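Local structure of SusD superfamily protein (Bacteroides fragilis NCTC 9343, 3NQP) at residues N280-T292 with F303-Y317. The protein is a SusD-family protein of the outer membrane that probably binds sugars at the cell surface for uptake. Residues are numbered along the deposited sequence; the frame is centred on the assembly and turned at random. Where two conformers were deposited one is given.
Sequences NGTFTYNVGTGST and FGDALDIQNTGNQTY
Y285 lies between I309 and F303: I309 CD1 sits over the centre of one ring face, 3.7 Å from the centroid, and F303 turns its CE1 edge to the opposite face in a T-shaped stack with planes at 89°. T292 CG2 in turn covers a face of F303. The Y285 hydroxyl donates to D305 OD1 at 2.7 Å, on the anti lone pair, and accepts from L307 N. With CG of D305 anti to the backbone N (chi1 -178°), the carboxylate lies where OD1 also accepts I309 N on its syn lone pair and OD2 accepts Q310 N. At the other end, T282 O takes T316 N (2.9 Å) and Y317 N (3.2 Å). T282 OG1, bonded to S279 O, approaches Y317 CD1, while Y317 CB stands over the centre of the F283 ring. Between these ends, G281 O takes N314 N at 3.0 Å and T284 OG1 from opposite faces of its plane, and water 2 joins Y285 O and V287 N to Q310 O and G313 N. In this long loop between strand 265-269 and helix 321-325, almost without regular secondary structure, shape is probably held largely by shared carbonyls, a bridging water and a tyrosine gripped at both ring faces and its hydroxyl.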
loop_
_atom_site.group_PDB
_atom_site.type_symbol
_atom_site.label_atom_id
_atom_site.label_comp_id
_atom_site.label_asym_id
_atom_site.label_seq_id
_atom_site.Cartn_x
_atom_site.Cartn_y
_atom_site.Cartn_z
ATOM N N ASN A 280 2.819 10.337 9.556
ATOM C CA ASN A 280 1.518 9.874 10.003
ATOM C C ASN A 280 0.816 10.901 10.921
ATOM O O ASN A 280 -0.426 10.858 11.091
ATOM C CB ASN A 280 1.583 8.463 10.622
ATOM C CG ASN A 280 1.746 7.355 9.577
ATOM O OD1 ASN A 280 1.793 7.642 8.371
ATOM N ND2 ASN A 280 1.869 6.074 10.037
ATOM N N GLY A 281 1.585 11.882 11.434
ATOM C CA GLY A 281 0.989 13.018 12.186
ATOM C C GLY A 281 0.065 13.910 11.386
ATOM O O GLY A 281 -0.769 14.664 11.945
ATOM N N THR A 282 0.204 13.856 10.064
ATOM C CA THR A 282 -0.628 14.654 9.164
ATOM C C THR A 282 -2.053 14.156 8.986
ATOM O O THR A 282 -2.837 14.819 8.304
ATOM C CB THR A 282 0.009 14.788 7.729
ATOM O OG1 THR A 282 0.059 13.521 7.095
ATOM C CG2 THR A 282 1.464 15.379 7.792
ATOM N N PHE A 283 -2.394 12.986 9.539
ATOM C CA PHE A 283 -3.783 12.487 9.517
ATOM C C PHE A 283 -4.476 12.755 10.868
ATOM O O PHE A 283 -5.500 12.128 11.155
ATOM C CB PHE A 283 -3.856 10.969 9.282
ATOM C CG PHE A 283 -3.578 10.532 7.867
ATOM C CD1 PHE A 283 -2.310 10.602 7.336
ATOM C CD2 PHE A 283 -4.581 9.940 7.104
ATOM C CE1 PHE A 283 -2.079 10.161 6.019
ATOM C CE2 PHE A 283 -4.346 9.491 5.809
ATOM C CZ PHE A 283 -3.109 9.593 5.279
ATOM N N THR A 284 -3.895 13.618 11.705
ATOM C CA THR A 284 -4.403 13.809 13.082
ATOM C C THR A 284 -5.094 15.169 13.305
ATOM O O THR A 284 -6.185 15.418 12.749
ATOM C CB THR A 284 -3.313 13.513 14.125
ATOM O OG1 THR A 284 -2.251 14.482 14.076
ATOM C CG2 THR A 284 -2.760 12.097 13.897
ATOM N N TYR A 285 -4.476 16.041 14.117
ATOM C CA TYR A 285 -4.975 17.371 14.329
ATOM C C TYR A 285 -3.786 18.225 14.869
ATOM O O TYR A 285 -2.743 17.697 15.328
ATOM C CB TYR A 285 -6.156 17.359 15.296
ATOM C CG TYR A 285 -5.807 16.608 16.552
ATOM C CD1 TYR A 285 -5.932 15.223 16.603
ATOM C CD2 TYR A 285 -5.307 17.263 17.660
ATOM C CE1 TYR A 285 -5.580 14.502 17.738
ATOM C CE2 TYR A 285 -4.956 16.529 18.833
ATOM C CZ TYR A 285 -5.081 15.163 18.848
ATOM O OH TYR A 285 -4.707 14.431 19.966
ATOM N N ASN A 286 -3.958 19.531 14.769
ATOM C CA ASN A 286 -2.981 20.514 15.186
ATOM C C ASN A 286 -3.410 21.085 16.543
ATOM O O ASN A 286 -4.285 21.931 16.599
ATOM C CB ASN A 286 -2.984 21.632 14.144
ATOM C CG ASN A 286 -1.812 22.594 14.275
ATOM O OD1 ASN A 286 -1.406 22.954 15.365
ATOM N ND2 ASN A 286 -1.277 23.027 13.133
ATOM N N VAL A 287 -2.752 20.704 17.616
ATOM C CA VAL A 287 -3.134 21.228 18.951
ATOM C C VAL A 287 -2.888 22.741 19.059
ATOM O O VAL A 287 -3.679 23.473 19.647
ATOM C CB VAL A 287 -2.412 20.483 20.048
ATOM C CG1 VAL A 287 -2.520 21.232 21.394
ATOM C CG2 VAL A 287 -3.025 19.101 20.187
ATOM N N GLY A 288 -1.820 23.203 18.435
ATOM C CA GLY A 288 -1.466 24.612 18.428
ATOM C C GLY A 288 -2.536 25.553 17.882
ATOM O O GLY A 288 -2.829 26.590 18.483
ATOM N N THR A 289 -3.092 25.218 16.729
ATOM C CA THR A 289 -3.911 26.172 15.986
ATOM C C THR A 289 -5.218 25.620 15.416
ATOM O O THR A 289 -6.023 26.362 14.875
ATOM C CB THR A 289 -3.098 26.756 14.820
ATOM O OG1 THR A 289 -2.748 25.706 13.892
ATOM C CG2 THR A 289 -1.801 27.454 15.335
ATOM N N GLY A 290 -5.432 24.316 15.530
ATOM C CA GLY A 290 -6.600 23.681 14.922
ATOM C C GLY A 290 -7.836 23.686 15.783
ATOM O O GLY A 290 -7.770 23.982 16.954
ATOM N N SER A 291 -8.954 23.291 15.206
ATOM C CA SER A 291 -10.246 23.415 15.859
ATOM C C SER A 291 -10.675 22.111 16.516
ATOM O O SER A 291 -11.535 22.143 17.399
ATOM C CB SER A 291 -11.334 23.854 14.851
ATOM O OG SER A 291 -11.327 22.981 13.720
ATOM N N THR A 292 -10.104 20.973 16.093
ATOM C CA THR A 292 -10.511 19.666 16.673
ATOM C C THR A 292 -10.436 19.665 18.211
ATOM O O THR A 292 -11.334 19.168 18.873
ATOM C CB THR A 292 -9.672 18.476 16.081
ATOM O OG1 THR A 292 -9.786 18.478 14.645
ATOM C CG2 THR A 292 -10.127 17.127 16.613
ATOM N N PHE A 303 -12.391 17.277 23.436
ATOM C CA PHE A 303 -11.401 16.454 22.726
ATOM C C PHE A 303 -9.955 16.729 23.198
ATOM O O PHE A 303 -9.212 15.807 23.513
ATOM C CB PHE A 303 -11.563 16.712 21.213
ATOM C CG PHE A 303 -10.799 15.749 20.338
ATOM C CD1 PHE A 303 -9.465 15.914 20.128
ATOM C CD2 PHE A 303 -11.432 14.658 19.783
ATOM C CE1 PHE A 303 -8.752 15.030 19.301
ATOM C CE2 PHE A 303 -10.732 13.764 19.001
ATOM C CZ PHE A 303 -9.389 13.975 18.741
ATOM N N GLY A 304 -9.547 17.997 23.234
ATOM C CA GLY A 304 -8.220 18.342 23.725
ATOM C C GLY A 304 -7.154 17.592 22.920
ATOM O O GLY A 304 -7.221 17.523 21.692
ATOM N N ASP A 305 -6.156 17.049 23.599
ATOM C CA ASP A 305 -5.119 16.279 22.940
ATOM C C ASP A 305 -5.377 14.805 23.206
ATOM O O ASP A 305 -4.557 14.113 23.829
ATOM C CB ASP A 305 -3.726 16.667 23.454
ATOM C CG ASP A 305 -2.628 15.914 22.753
ATOM O OD1 ASP A 305 -2.894 15.277 21.725
ATOM O OD2 ASP A 305 -1.479 16.001 23.172
ATOM N N ALA A 306 -6.508 14.319 22.708
ATOM C CA ALA A 306 -6.998 12.978 23.023
ATOM C C ALA A 306 -6.037 11.866 22.590
ATOM O O ALA A 306 -6.007 10.860 23.212
ATOM C CB ALA A 306 -8.363 12.772 22.379
ATOM N N LEU A 307 -5.266 12.067 21.511
ATOM C CA LEU A 307 -4.282 11.067 21.036
ATOM C C LEU A 307 -2.926 11.145 21.702
ATOM O O LEU A 307 -2.111 10.254 21.521
ATOM C CB LEU A 307 -4.091 11.150 19.535
ATOM C CG LEU A 307 -5.344 10.779 18.737
ATOM C CD1 LEU A 307 -5.011 10.746 17.246
ATOM C CD2 LEU A 307 -6.027 9.460 19.172
ATOM N N ASP A 308 -2.690 12.186 22.506
ATOM C CA ASP A 308 -1.358 12.434 23.061
ATOM C C ASP A 308 -0.328 12.571 21.934
ATOM O O ASP A 308 0.644 11.806 21.805
ATOM C CB ASP A 308 -0.945 11.364 24.080
ATOM C CG ASP A 308 0.213 11.827 24.982
ATOM O OD1 ASP A 308 0.698 12.978 24.874
ATOM O OD2 ASP A 308 0.643 11.015 25.808
ATOM N N ILE A 309 -0.542 13.593 21.134
ATOM C CA ILE A 309 0.412 13.925 20.096
ATOM C C ILE A 309 1.012 15.333 20.309
ATOM O O ILE A 309 1.844 15.750 19.527
ATOM C CB ILE A 309 -0.230 13.814 18.699
ATOM C CG1 ILE A 309 -1.339 14.814 18.565
ATOM C CG2 ILE A 309 -0.706 12.333 18.391
ATOM C CD1 ILE A 309 -1.876 15.106 17.112
ATOM N N GLN A 310 0.648 16.010 21.400
ATOM C CA GLN A 310 1.123 17.366 21.678
ATOM C C GLN A 310 0.953 18.219 20.416
ATOM O O GLN A 310 -0.084 18.110 19.764
ATOM C CB GLN A 310 2.562 17.343 22.167
ATOM C CG GLN A 310 2.861 16.347 23.261
ATOM C CD GLN A 310 3.292 15.024 22.731
ATOM O OE1 GLN A 310 4.163 14.944 21.850
ATOM N NE2 GLN A 310 2.667 13.941 23.245
ATOM N N ASN A 311 1.927 19.061 20.069
ATOM C CA ASN A 311 1.814 19.874 18.887
ATOM C C ASN A 311 2.510 19.306 17.662
ATOM O O ASN A 311 2.931 20.077 16.796
ATOM C CB ASN A 311 2.298 21.320 19.105
ATOM C CG ASN A 311 1.723 22.270 18.061
ATOM O OD1 ASN A 311 0.622 22.022 17.517
ATOM N ND2 ASN A 311 2.465 23.316 17.735
ATOM N N THR A 312 2.576 17.988 17.556
ATOM C CA THR A 312 3.316 17.339 16.494
ATOM C C THR A 312 2.488 17.094 15.242
ATOM O O THR A 312 3.038 16.606 14.229
ATOM C CB THR A 312 3.908 15.976 16.980
ATOM O OG1 THR A 312 2.841 15.073 17.299
ATOM C CG2 THR A 312 4.785 16.147 18.212
ATOM N N GLY A 313 1.180 17.382 15.304
ATOM C CA GLY A 313 0.235 16.961 14.264
ATOM C C GLY A 313 -0.366 18.052 13.405
ATOM O O GLY A 313 -0.258 19.244 13.709
ATOM N N ASN A 314 -0.987 17.635 12.303
ATOM C CA ASN A 314 -1.894 18.459 11.558
ATOM C C ASN A 314 -2.931 17.554 10.911
ATOM O O ASN A 314 -2.881 16.337 11.088
ATOM C CB ASN A 314 -1.172 19.445 10.571
ATOM C CG ASN A 314 -0.594 18.773 9.353
ATOM O OD1 ASN A 314 -1.176 17.838 8.853
ATOM N ND2 ASN A 314 0.511 19.348 8.784
ATOM N N GLN A 315 -3.922 18.150 10.267
ATOM C CA GLN A 315 -4.917 17.383 9.528
ATOM C C GLN A 315 -4.956 17.870 8.090
ATOM O O GLN A 315 -5.775 18.706 7.699
ATOM C CB GLN A 315 -6.322 17.423 10.154
ATOM C CG GLN A 315 -7.182 16.268 9.583
ATOM C CD GLN A 315 -8.519 16.136 10.231
ATOM O OE1 GLN A 315 -9.122 17.141 10.586
ATOM N NE2 GLN A 315 -9.033 14.891 10.342
ATOM N N THR A 316 -4.009 17.344 7.336
ATOM C CA THR A 316 -3.868 17.626 5.923
ATOM C C THR A 316 -4.173 16.416 5.034
ATOM O O THR A 316 -4.084 16.507 3.833
ATOM C CB THR A 316 -2.428 18.204 5.601
ATOM O OG1 THR A 316 -1.407 17.390 6.176
ATOM C CG2 THR A 316 -2.286 19.657 6.167
ATOM N N TYR A 317 -4.562 15.303 5.637
ATOM C CA TYR A 317 -5.128 14.149 4.955
ATOM C C TYR A 317 -6.251 13.644 5.858
ATOM O O TYR A 317 -6.026 13.459 7.079
ATOM C CB TYR A 317 -4.089 12.987 4.773
ATOM C CG TYR A 317 -2.931 13.382 3.892
ATOM C CD1 TYR A 317 -1.824 14.027 4.430
ATOM C CD2 TYR A 317 -2.962 13.184 2.526
ATOM C CE1 TYR A 317 -0.780 14.459 3.646
ATOM C CE2 TYR A 317 -1.917 13.599 1.735
ATOM C CZ TYR A 317 -0.814 14.226 2.296
ATOM O OH TYR A 317 0.213 14.683 1.516
HETATM O O HOH W 1 -7.337 12.511 9.211
HETATM O O HOH W 2 -0.824 18.443 17.140
HETATM O O HOH W 3 0.915 24.560 15.637
#